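PDB 6DGJ: RpfR from Cronobacter turicensis, which is a PAS-domain protein whose compact fold, a five-stranded antiparallel sheet flanked by helices, holds (2Z)-dodec-2-enoic acid in its interior. Local coordinates for residues Ser67-Glu72 against Phe86-Val91; Gly17-Phe22 against Gln40-Leu45; Ala6-Val11 against Ser105-Thr110. All coordinates share one frame; numbering follows the deposited sequence.

Contact 1: residues Ser67-Glu72 against Phe86-Val91; sequences SSYEVE and FRNKFV. With GEY ((2Z)-dodec-2-enoic acid), chain B.
The hydroxyl of Tyr69 is gripped from two directions. Tyr69 OH donates a hydrogen bond to O1 of the bound (2Z)-dodec-2-enoic acid. Tyr69 OH also accepts a weak bond from Asn88 ND2 at 3.2 Å. The ligand oxygen lies at the edge of the tyrosine ring, in its plane. Asn88 CB comes over one face of the same ring, a CH-pi contact 4.1 Å from the centroid. Ring and amide planes are 76° apart. With CG wedged between the backbone N and the carbonyl carbon (chi1 69°), the tyrosine leans across to its partner strand.

The backbone pairing is antiparallel. Tyr69 and Asn88 form one hydrogen-bonded pair, and Asn88 N meets Tyr69 O at 2.9 Å. Val71 and Phe86 form the next, with Phe86 N to Val71 O at 2.7 Å. Their side chains share the ligand-facing side of the sheet with Tyr69 and Asn88. Val71 CG1 touches Phe86 CB, and the Phe86 ring lays one face on the ligand chain at C6, 3.7 Å above the plane.

Glu70 and Arg87 lie side by side on the other face. A water accepts a weak bond from Arg87 NE and donates to Glu70 OE2.

The chemistry is divided by face. Tyr69 gives the ligand a polar grip on its carboxyl end, shared with Ser55, Asn58 and Arg73, and Phe86 gives an aromatic surface for its chain. On the opposite face the water links Glu70 to Arg87 only weakly, and the guanidinium's main bond is to Thr107.

Contact 2: residues Gly17-Phe22 against Gln40-Leu45; sequences GNIQRF and QNVFTL. With GEY ((2Z)-dodec-2-enoic acid), chain B.
This is a contact between a turn and the start of a helix. The chain at Gly17-Ile19, leading into strand 19-22, is bridged to Gln40-Val42, where helix 42-46 begins. Two backbone hydrogen bonds flank the single bridge between Asn18 and Asn41. Val42 N gives a nearly straight bond to Gly17 O (2.9 Å). Ile19 N gives the other to Gln40 O, at 2.8 Å. The Asn18 CA-H also points at Gln40 O.

Gly17 has a positive phi of 83°, which a CB would jam against the carbonyl O of the residue before. The lack of a side chain also leaves room for the Phe43 ring, whose CE2 lies 3.6 Å from Gly17 CA. The Phe43 side chain also packs on helix 49-62, at Ala52 and Val59 among others. Asn18 OD1 comes within 3.5 Å of Asn41 ND2, a contact not counted as a hydrogen bond. The amide planes stand 80° apart.

Asn41 is the N-cap of the helix. Its CG stands opposite the backbone N (chi1 -167°), which lets OD1 turn back over the first helical turn. There Asn41 OD1 accepts from Thr44 N at 3.3 Å, on a lone pair in the carbonyl plane, and weakly from Phe43 N.

The apolar part is carried by Val42, which serves two neighbours. Val42 CB meets Ile19 CG1 at 3.8 Å, the two side chains crossing at about a right angle. Val42 CG2 reaches C8 of the bound (2Z)-dodec-2-enoic acid at 3.5 Å. Phe22 presents its edge to C11 further along the same chain. Beyond Ile19, Gln20 and Arg21 both face Ile12 in a classic beta bulge. The whole joins an outer strand of the PAS sheet to a capped helix, and together they form part of the wall around the ligand's hydrocarbon tail.

Contact 3: residues Ala6-Val11 against Ser105-Thr110; sequences ANSVIV and SGTDIT
Val9 and Gly106 are the one hydrogen-bonded pair here, in an antiparallel arrangement. Gly106 N bonds to Val9 O at 2.8 Å. The return bond from Val9 N to Gly106 O is weak. Gly106 O also receives a CA-H contact from Ser8 CA, at 3.1 Å. Ile10 and Ser105 follow as a non-hydrogen-bonded pair.

Side-chain contacts lie on both faces. With CG1 of Val9 anti to the carbonyl carbon (chi1 -70°), CG2 falls between the backbone N and the carbonyl carbon. Val9 CG2 then rests 3.6 Å from Gly106 CA. A CB on Gly106 would point to the same face and collide with this methyl, so the closeness rests on glycine. Beyond the pair, Val9 packs on Leu25 and Tyr29 of helix 24-30 and on Phe84 and Phe86. On the other face, Ile10 bends its CD1 back to Ser105, 3.6 Å from both CA and OG.

The polar side chains past the pairing bond locally. At the end of strand 101-108, Asp108 OD1 accepts from Thr110 N in an Asx turn, while Asp108 OD2 forms a salt bridge with Arg82.

The first and last strands of the chain thus lie side by side in the middle of the sheet, the 2-1-5-4-3 strand order characteristic of the PAS fold.

How the contacts relate
Near the N terminus, residues 6-11 lead into strand 9-14 and form the first half of contact 3. The chain then turns into strand 19-22, and contact 2 closes the short helical loop from there to residues 40-45. After helix 49-62, contact 1 closes the hairpin of strands 69-77 and 80-90. Strand 101-108 finally returns to the N-terminal strand and completes contact 3. Contacts 1 and 2 follow in series, both lie within the span of contact 3, and none cross. Contact 3 touches each of the others, through Arg87 with Ser105 and through Val11 with Phe22. Contacts 1 and 2 do not touch, but meet different parts of one ligand.

Contact 1: residues Ser67-Glu72 against Phe86-Val91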
loop_
_atom_site.group_PDB
_atom_site.type_symbol
_atom_site.label_atom_id
_atom_site.label_comp_id
_atom_site.label_asym_id
_atom_site.label_seq_id
_atom_site.Cartn_x
_atom_site.Cartn_y
_atom_site.Cartn_z
ATOM N N SER A 67 -14.452 -5.957 5.840
ATOM C CA SER A 67 -13.965 -7.164 6.487
ATOM C C SER A 67 -12.537 -7.415 6.027
ATOM O O SER A 67 -12.230 -7.285 4.839
ATOM C CB SER A 67 -14.848 -8.373 6.162
ATOM O OG SER A 67 -14.362 -9.543 6.797
ATOM N N SER A 68 -11.667 -7.766 6.972
ATOM C CA SER A 68 -10.269 -8.012 6.647
ATOM C C SER A 68 -10.161 -9.010 5.501
ATOM O O SER A 68 -10.983 -9.919 5.358
ATOM C CB SER A 68 -9.521 -8.534 7.873
ATOM O OG SER A 68 -10.080 -9.754 8.328
ATOM N N TYR A 69 -9.133 -8.832 4.677
ATOM C CA TYR A 69 -8.980 -9.634 3.472
ATOM C C TYR A 69 -7.540 -9.529 2.995
ATOM O O TYR A 69 -6.775 -8.671 3.440
ATOM C CB TYR A 69 -9.944 -9.174 2.375
ATOM C CG TYR A 69 -9.594 -7.817 1.808
ATOM C CD1 TYR A 69 -9.956 -6.652 2.470
ATOM C CD2 TYR A 69 -8.895 -7.702 0.615
ATOM C CE1 TYR A 69 -9.634 -5.408 1.957
ATOM C CE2 TYR A 69 -8.568 -6.465 0.095
ATOM C CZ TYR A 69 -8.940 -5.322 0.768
ATOM O OH TYR A 69 -8.615 -4.091 0.248
ATOM N N GLU A 70 -7.186 -10.414 2.068
ATOM C CA GLU A 70 -5.882 -10.406 1.427
ATOM C C GLU A 70 -6.048 -10.133 -0.061
ATOM O O GLU A 70 -7.065 -10.487 -0.665
ATOM C CB GLU A 70 -5.147 -11.734 1.634
ATOM C CG GLU A 70 -4.682 -11.963 3.058
ATOM C CD GLU A 70 -3.875 -13.236 3.209
ATOM O OE1 GLU A 70 -3.361 -13.739 2.188
ATOM O OE2 GLU A 70 -3.757 -13.734 4.350
ATOM N N VAL A 71 -5.033 -9.500 -0.648
ATOM C CA VAL A 71 -5.076 -9.112 -2.052
ATOM C C VAL A 71 -3.667 -9.186 -2.618
ATOM O O VAL A 71 -2.681 -8.931 -1.920
ATOM C CB VAL A 71 -5.676 -7.696 -2.233
ATOM C CG1 VAL A 71 -4.822 -6.652 -1.524
ATOM C CG2 VAL A 71 -5.830 -7.357 -3.711
ATOM N N GLU A 72 -3.578 -9.548 -3.894
ATOM C CA GLU A 72 -2.326 -9.529 -4.639
ATOM C C GLU A 72 -2.377 -8.354 -5.606
ATOM O O GLU A 72 -3.266 -8.289 -6.463
ATOM C CB GLU A 72 -2.106 -10.842 -5.388
ATOM C CG GLU A 72 -2.024 -12.063 -4.486
ATOM C CD GLU A 72 -1.646 -13.322 -5.243
ATOM O OE1 GLU A 72 -1.284 -13.217 -6.435
ATOM O OE2 GLU A 72 -1.712 -14.418 -4.647
ATOM N N PHE A 86 -0.910 -8.189 0.045
ATOM C CA PHE A 86 -1.255 -7.231 1.085
ATOM C C PHE A 86 -2.336 -7.809 1.985
ATOM O O PHE A 86 -3.366 -8.292 1.501
ATOM C CB PHE A 86 -1.721 -5.905 0.481
ATOM C CG PHE A 86 -0.594 -5.028 0.026
ATOM C CD1 PHE A 86 0.125 -4.275 0.941
ATOM C CD2 PHE A 86 -0.247 -4.958 -1.312
ATOM C CE1 PHE A 86 1.167 -3.466 0.528
ATOM C CE2 PHE A 86 0.793 -4.153 -1.730
ATOM C CZ PHE A 86 1.501 -3.406 -0.809
ATOM N N ARG A 87 -2.090 -7.765 3.290
ATOM C CA ARG A 87 -3.079 -8.127 4.297
ATOM C C ARG A 87 -3.689 -6.826 4.806
ATOM O O ARG A 87 -3.015 -6.036 5.474
ATOM C CB ARG A 87 -2.439 -8.928 5.429
ATOM C CG ARG A 87 -1.575 -10.096 4.961
ATOM C CD ARG A 87 -0.543 -10.480 6.009
ATOM N NE ARG A 87 0.338 -11.557 5.554
ATOM C CZ ARG A 87 1.457 -11.374 4.854
ATOM N NH1 ARG A 87 1.850 -10.154 4.513
ATOM N NH2 ARG A 87 2.188 -12.419 4.494
ATOM N N ASN A 88 -4.956 -6.598 4.475
ATOM C CA ASN A 88 -5.611 -5.319 4.704
ATOM C C ASN A 88 -6.673 -5.445 5.787
ATOM O O ASN A 88 -7.453 -6.402 5.799
ATOM C CB ASN A 88 -6.239 -4.805 3.409
ATOM C CG ASN A 88 -5.207 -4.523 2.339
ATOM O OD1 ASN A 88 -4.053 -4.216 2.638
ATOM N ND2 ASN A 88 -5.615 -4.629 1.083
ATOM N N LYS A 89 -6.701 -4.466 6.689
ATOM C CA LYS A 89 -7.638 -4.461 7.803
ATOM C C LYS A 89 -7.697 -3.056 8.382
ATOM O O LYS A 89 -6.768 -2.260 8.223
ATOM C CB LYS A 89 -7.228 -5.463 8.890
ATOM C CG LYS A 89 -5.912 -5.114 9.582
ATOM C CD LYS A 89 -5.576 -6.094 10.687
ATOM C CE LYS A 89 -4.324 -5.665 11.441
ATOM N NZ LYS A 89 -3.121 -5.641 10.568
ATOM N N PHE A 90 -8.800 -2.766 9.068
ATOM C CA PHE A 90 -8.912 -1.511 9.790
ATOM C C PHE A 90 -7.945 -1.492 10.973
ATOM O O PHE A 90 -7.390 -2.516 11.381
ATOM C CB PHE A 90 -10.341 -1.297 10.289
ATOM C CG PHE A 90 -11.316 -0.926 9.208
ATOM C CD1 PHE A 90 -11.175 0.260 8.505
ATOM C CD2 PHE A 90 -12.385 -1.752 8.912
ATOM C CE1 PHE A 90 -12.077 0.606 7.515
ATOM C CE2 PHE A 90 -13.289 -1.411 7.927
ATOM C CZ PHE A 90 -13.136 -0.229 7.227
ATOM N N VAL A 91 -7.750 -0.302 11.529
ATOM C CA VAL A 91 -6.928 -0.134 12.720
ATOM C C VAL A 91 -7.604 -0.824 13.900
ATOM O O VAL A 91 -8.812 -0.693 14.096
ATOM C CB VAL A 91 -6.680 1.359 13.012
ATOM C CG1 VAL A 91 -5.988 1.547 14.360
ATOM C CG2 VAL A 91 -5.848 1.981 11.900
HETATM C C1 GEY B . -6.809 -3.516 -2.515
HETATM C C2 GEY B . -6.667 -2.537 -1.368
HETATM C C3 GEY B . -5.522 -2.136 -0.818
HETATM C C4 GEY B . -4.185 -2.605 -1.289
HETATM C C5 GEY B . -2.971 -1.902 -0.641
HETATM C C6 GEY B . -1.836 -1.506 -1.605
HETATM C C8 GEY B . 0.258 -0.002 -2.086
HETATM O O2 GEY B . -6.159 -3.288 -3.529
HETATM O O1 GEY B . -7.584 -4.485 -2.320
HETATM C C7 GEY B . -0.896 -0.370 -1.124
HETATM C C9 GEY B . 1.614 0.348 -1.435
HETATM C C10 GEY B . 2.844 0.151 -2.346
HETATM C C11 GEY B . 4.062 1.011 -2.000
HETATM C C12 GEY B . 5.206 0.904 -2.995
HETATM O O HOH W 1 -2.054 -13.119 6.790
#

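Contact 2: residues Gly17-Phe22 against Gln40-Leu45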
loop_
_atom_site.group_PDB
_atom_site.type_symbol
_atom_site.label_atom_id
_atom_site.label_comp_id
_atom_site.label_asym_id
_atom_site.label_seq_id
_atom_site.Cartn_x
_atom_site.Cartn_y
_atom_site.Cartn_z
ATOM N N GLY A 17 -7.384 6.679 -0.191
ATOM C CA GLY A 17 -6.149 6.090 -0.659
ATOM C C GLY A 17 -4.924 6.954 -0.474
ATOM O O GLY A 17 -3.852 6.597 -0.978
ATOM N N ASN A 18 -5.046 8.082 0.221
ATOM C CA ASN A 18 -3.897 8.930 0.495
ATOM C C ASN A 18 -3.054 8.325 1.611
ATOM O O ASN A 18 -3.580 7.862 2.628
ATOM C CB ASN A 18 -4.356 10.338 0.873
ATOM C CG ASN A 18 -5.151 11.007 -0.234
ATOM O OD1 ASN A 18 -4.817 10.888 -1.414
ATOM N ND2 ASN A 18 -6.212 11.709 0.142
ATOM N N ILE A 19 -1.736 8.329 1.412
ATOM C CA ILE A 19 -0.835 7.636 2.323
ATOM C C ILE A 19 -0.737 8.394 3.640
ATOM O O ILE A 19 -0.715 9.633 3.671
ATOM C CB ILE A 19 0.551 7.463 1.679
ATOM C CG1 ILE A 19 0.447 6.579 0.433
ATOM C CG2 ILE A 19 1.550 6.871 2.686
ATOM C CD1 ILE A 19 1.722 6.515 -0.391
ATOM N N GLN A 20 -0.671 7.645 4.734
ATOM C CA GLN A 20 -0.516 8.203 6.069
ATOM C C GLN A 20 0.765 7.753 6.749
ATOM O O GLN A 20 1.383 8.540 7.470
ATOM C CB GLN A 20 -1.723 7.822 6.935
ATOM C CG GLN A 20 -3.059 8.066 6.251
ATOM C CD GLN A 20 -3.307 9.534 5.944
ATOM O OE1 GLN A 20 -2.831 10.420 6.656
ATOM N NE2 GLN A 20 -4.055 9.797 4.877
ATOM N N ARG A 21 1.180 6.506 6.541
ATOM C CA ARG A 21 2.460 6.015 7.029
ATOM C C ARG A 21 3.106 5.171 5.941
ATOM O O ARG A 21 2.421 4.503 5.163
ATOM C CB ARG A 21 2.304 5.202 8.321
ATOM C CG ARG A 21 1.888 6.042 9.520
ATOM C CD ARG A 21 2.764 5.768 10.733
ATOM N NE ARG A 21 4.156 6.145 10.500
ATOM C CZ ARG A 21 5.093 6.174 11.444
ATOM N NH1 ARG A 21 4.792 5.854 12.693
ATOM N NH2 ARG A 21 6.334 6.529 11.137
ATOM N N PHE A 22 4.440 5.210 5.897
ATOM C CA PHE A 22 5.202 4.644 4.780
ATOM C C PHE A 22 6.516 4.113 5.356
ATOM O O PHE A 22 7.501 4.846 5.463
ATOM C CB PHE A 22 5.430 5.702 3.710
ATOM C CG PHE A 22 5.840 5.152 2.375
ATOM C CD1 PHE A 22 4.950 4.418 1.611
ATOM C CD2 PHE A 22 7.105 5.401 1.869
ATOM C CE1 PHE A 22 5.320 3.924 0.375
ATOM C CE2 PHE A 22 7.481 4.911 0.631
ATOM C CZ PHE A 22 6.587 4.173 -0.117
ATOM N N GLN A 40 -0.117 11.864 -0.330
ATOM C CA GLN A 40 -0.156 11.522 -1.742
ATOM C C GLN A 40 -1.013 10.280 -1.955
ATOM O O GLN A 40 -1.121 9.419 -1.077
ATOM C CB GLN A 40 1.256 11.277 -2.278
ATOM C CG GLN A 40 2.215 12.436 -2.063
ATOM C CD GLN A 40 1.846 13.662 -2.878
ATOM O OE1 GLN A 40 0.948 13.617 -3.718
ATOM N NE2 GLN A 40 2.542 14.766 -2.632
ATOM N N ASN A 41 -1.619 10.193 -3.134
ATOM C CA ASN A 41 -2.488 9.070 -3.456
ATOM C C ASN A 41 -1.649 7.855 -3.830
ATOM O O ASN A 41 -0.785 7.931 -4.709
ATOM C CB ASN A 41 -3.432 9.437 -4.600
ATOM C CG ASN A 41 -4.560 8.443 -4.761
ATOM O OD1 ASN A 41 -4.462 7.501 -5.546
ATOM N ND2 ASN A 41 -5.637 8.644 -4.013
ATOM N N VAL A 42 -1.910 6.728 -3.165
ATOM C CA VAL A 42 -1.104 5.535 -3.398
ATOM C C VAL A 42 -1.416 4.924 -4.760
ATOM O O VAL A 42 -0.527 4.367 -5.415
ATOM C CB VAL A 42 -1.314 4.521 -2.255
ATOM C CG1 VAL A 42 -2.701 3.886 -2.328
ATOM C CG2 VAL A 42 -0.230 3.457 -2.277
ATOM N N PHE A 43 -2.665 5.023 -5.218
ATOM C CA PHE A 43 -3.039 4.401 -6.485
ATOM C C PHE A 43 -2.277 5.022 -7.649
ATOM O O PHE A 43 -1.633 4.315 -8.434
ATOM C CB PHE A 43 -4.548 4.521 -6.706
ATOM C CG PHE A 43 -5.373 4.069 -5.533
ATOM C CD1 PHE A 43 -5.277 2.771 -5.054
ATOM C CD2 PHE A 43 -6.255 4.941 -4.914
ATOM C CE1 PHE A 43 -6.038 2.357 -3.976
ATOM C CE2 PHE A 43 -7.019 4.529 -3.836
ATOM C CZ PHE A 43 -6.908 3.236 -3.367
ATOM N N THR A 44 -2.336 6.348 -7.778
ATOM C CA THR A 44 -1.681 7.010 -8.900
ATOM C C THR A 44 -0.162 6.991 -8.774
ATOM O O THR A 44 0.533 7.115 -9.788
ATOM C CB THR A 44 -2.181 8.453 -9.024
ATOM O OG1 THR A 44 -1.984 9.141 -7.782
ATOM C CG2 THR A 44 -3.664 8.481 -9.399
ATOM N N LEU A 45 0.367 6.819 -7.562
ATOM C CA LEU A 45 1.814 6.823 -7.368
ATOM C C LEU A 45 2.438 5.487 -7.756
ATOM O O LEU A 45 3.424 5.450 -8.499
ATOM C CB LEU A 45 2.147 7.150 -5.909
ATOM C CG LEU A 45 3.042 8.366 -5.650
ATOM C CD1 LEU A 45 2.389 9.650 -6.141
ATOM C CD2 LEU A 45 3.372 8.465 -4.164
HETATM C C1 GEY B . -6.809 -3.516 -2.515
HETATM C C2 GEY B . -6.667 -2.537 -1.368
HETATM C C3 GEY B . -5.522 -2.136 -0.818
HETATM C C4 GEY B . -4.185 -2.605 -1.289
HETATM C C5 GEY B . -2.971 -1.902 -0.641
HETATM C C6 GEY B . -1.836 -1.506 -1.605
HETATM C C8 GEY B . 0.258 -0.002 -2.086
HETATM O O2 GEY B . -6.159 -3.288 -3.529
HETATM O O1 GEY B . -7.584 -4.485 -2.320
HETATM C C7 GEY B . -0.896 -0.370 -1.124
HETATM C C9 GEY B . 1.614 0.348 -1.435
HETATM C C10 GEY B . 2.844 0.151 -2.346
HETATM C C11 GEY B . 4.062 1.011 -2.000
HETATM C C12 GEY B . 5.206 0.904 -2.995
#

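Contact 3: residues Ala6-Val11 against Ser105-Thr110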
loop_
_atom_site.group_PDB
_atom_site.type_symbol
_atom_site.label_atom_id
_atom_site.label_comp_id
_atom_site.label_asym_id
_atom_site.label_seq_id
_atom_site.Cartn_x
_atom_site.Cartn_y
_atom_site.Cartn_z
ATOM N N ALA A 6 12.918 -4.894 8.732
ATOM C CA ALA A 6 11.565 -5.387 8.533
ATOM C C ALA A 6 11.471 -6.124 7.203
ATOM O O ALA A 6 12.249 -5.884 6.277
ATOM C CB ALA A 6 10.549 -4.241 8.568
ATOM N N ASN A 7 10.496 -7.029 7.120
ATOM C CA ASN A 7 10.279 -7.830 5.923
ATOM C C ASN A 7 8.992 -7.475 5.196
ATOM O O ASN A 7 8.668 -8.117 4.190
ATOM C CB ASN A 7 10.263 -9.320 6.284
ATOM C CG ASN A 7 11.369 -9.698 7.247
ATOM O OD1 ASN A 7 12.528 -9.829 6.857
ATOM N ND2 ASN A 7 11.013 -9.878 8.513
ATOM N N SER A 8 8.256 -6.470 5.662
ATOM C CA SER A 8 6.950 -6.143 5.116
ATOM C C SER A 8 6.872 -4.660 4.787
ATOM O O SER A 8 7.353 -3.817 5.552
ATOM C CB SER A 8 5.838 -6.515 6.105
ATOM O OG SER A 8 5.926 -7.880 6.476
ATOM N N VAL A 9 6.275 -4.351 3.640
ATOM C CA VAL A 9 5.942 -2.972 3.295
ATOM C C VAL A 9 4.621 -2.625 3.970
ATOM O O VAL A 9 3.586 -3.232 3.683
ATOM C CB VAL A 9 5.863 -2.770 1.773
ATOM C CG1 VAL A 9 7.248 -2.857 1.155
ATOM C CG2 VAL A 9 4.921 -3.786 1.120
ATOM N N ILE A 10 4.660 -1.656 4.880
ATOM C CA ILE A 10 3.511 -1.298 5.702
ATOM C C ILE A 10 3.110 0.120 5.330
ATOM O O ILE A 10 3.815 1.082 5.660
ATOM C CB ILE A 10 3.819 -1.411 7.201
ATOM C CG1 ILE A 10 4.407 -2.787 7.529
ATOM C CG2 ILE A 10 2.565 -1.159 8.025
ATOM C CD1 ILE A 10 3.557 -3.962 7.090
ATOM N N VAL A 11 1.979 0.250 4.642
ATOM C CA VAL A 11 1.433 1.540 4.242
ATOM C C VAL A 11 0.054 1.680 4.868
ATOM O O VAL A 11 -0.763 0.754 4.793
ATOM C CB VAL A 11 1.357 1.675 2.709
ATOM C CG1 VAL A 11 0.849 3.053 2.317
ATOM C CG2 VAL A 11 2.719 1.407 2.083
ATOM N N SER A 105 -0.464 -4.521 5.048
ATOM C CA SER A 105 0.719 -5.305 5.400
ATOM C C SER A 105 1.119 -6.126 4.177
ATOM O O SER A 105 0.500 -7.153 3.880
ATOM C CB SER A 105 0.436 -6.194 6.609
ATOM O OG SER A 105 1.568 -6.974 6.954
ATOM N N GLY A 106 2.162 -5.679 3.481
ATOM C CA GLY A 106 2.545 -6.239 2.196
ATOM C C GLY A 106 3.777 -7.121 2.277
ATOM O O GLY A 106 4.662 -6.907 3.109
ATOM N N THR A 107 3.827 -8.122 1.396
ATOM C CA THR A 107 4.979 -9.002 1.253
ATOM C C THR A 107 5.257 -9.188 -0.231
ATOM O O THR A 107 4.348 -9.528 -0.993
ATOM C CB THR A 107 4.735 -10.368 1.913
ATOM O OG1 THR A 107 4.445 -10.192 3.305
ATOM C CG2 THR A 107 5.956 -11.274 1.763
ATOM N N ASP A 108 6.505 -8.969 -0.638
ATOM C CA ASP A 108 6.895 -9.167 -2.032
ATOM C C ASP A 108 6.849 -10.655 -2.361
ATOM O O ASP A 108 7.716 -11.421 -1.929
ATOM C CB ASP A 108 8.289 -8.597 -2.279
ATOM C CG ASP A 108 8.716 -8.701 -3.735
ATOM O OD1 ASP A 108 7.928 -9.210 -4.560
ATOM O OD2 ASP A 108 9.844 -8.273 -4.054
ATOM N N ILE A 109 5.843 -11.064 -3.131
ATOM C CA ILE A 109 5.667 -12.463 -3.498
ATOM C C ILE A 109 6.083 -12.721 -4.947
ATOM O O ILE A 109 5.713 -13.744 -5.524
ATOM C CB ILE A 109 4.225 -12.931 -3.245
ATOM C CG1 ILE A 109 3.234 -12.125 -4.092
ATOM C CG2 ILE A 109 3.887 -12.802 -1.769
ATOM C CD1 ILE A 109 1.841 -12.714 -4.129
ATOM N N THR A 110 6.847 -11.813 -5.546
ATOM C CA THR A 110 7.293 -11.978 -6.924
ATOM C C THR A 110 8.213 -13.188 -7.041
ATOM O O THR A 110 8.216 -13.891 -8.052
ATOM C CB THR A 110 8.034 -10.724 -7.438
ATOM O OG1 THR A 110 7.212 -9.566 -7.250
ATOM C CG2 THR A 110 8.372 -10.861 -8.917
ATOM O OXT THR A 110 8.977 -13.489 -6.123
#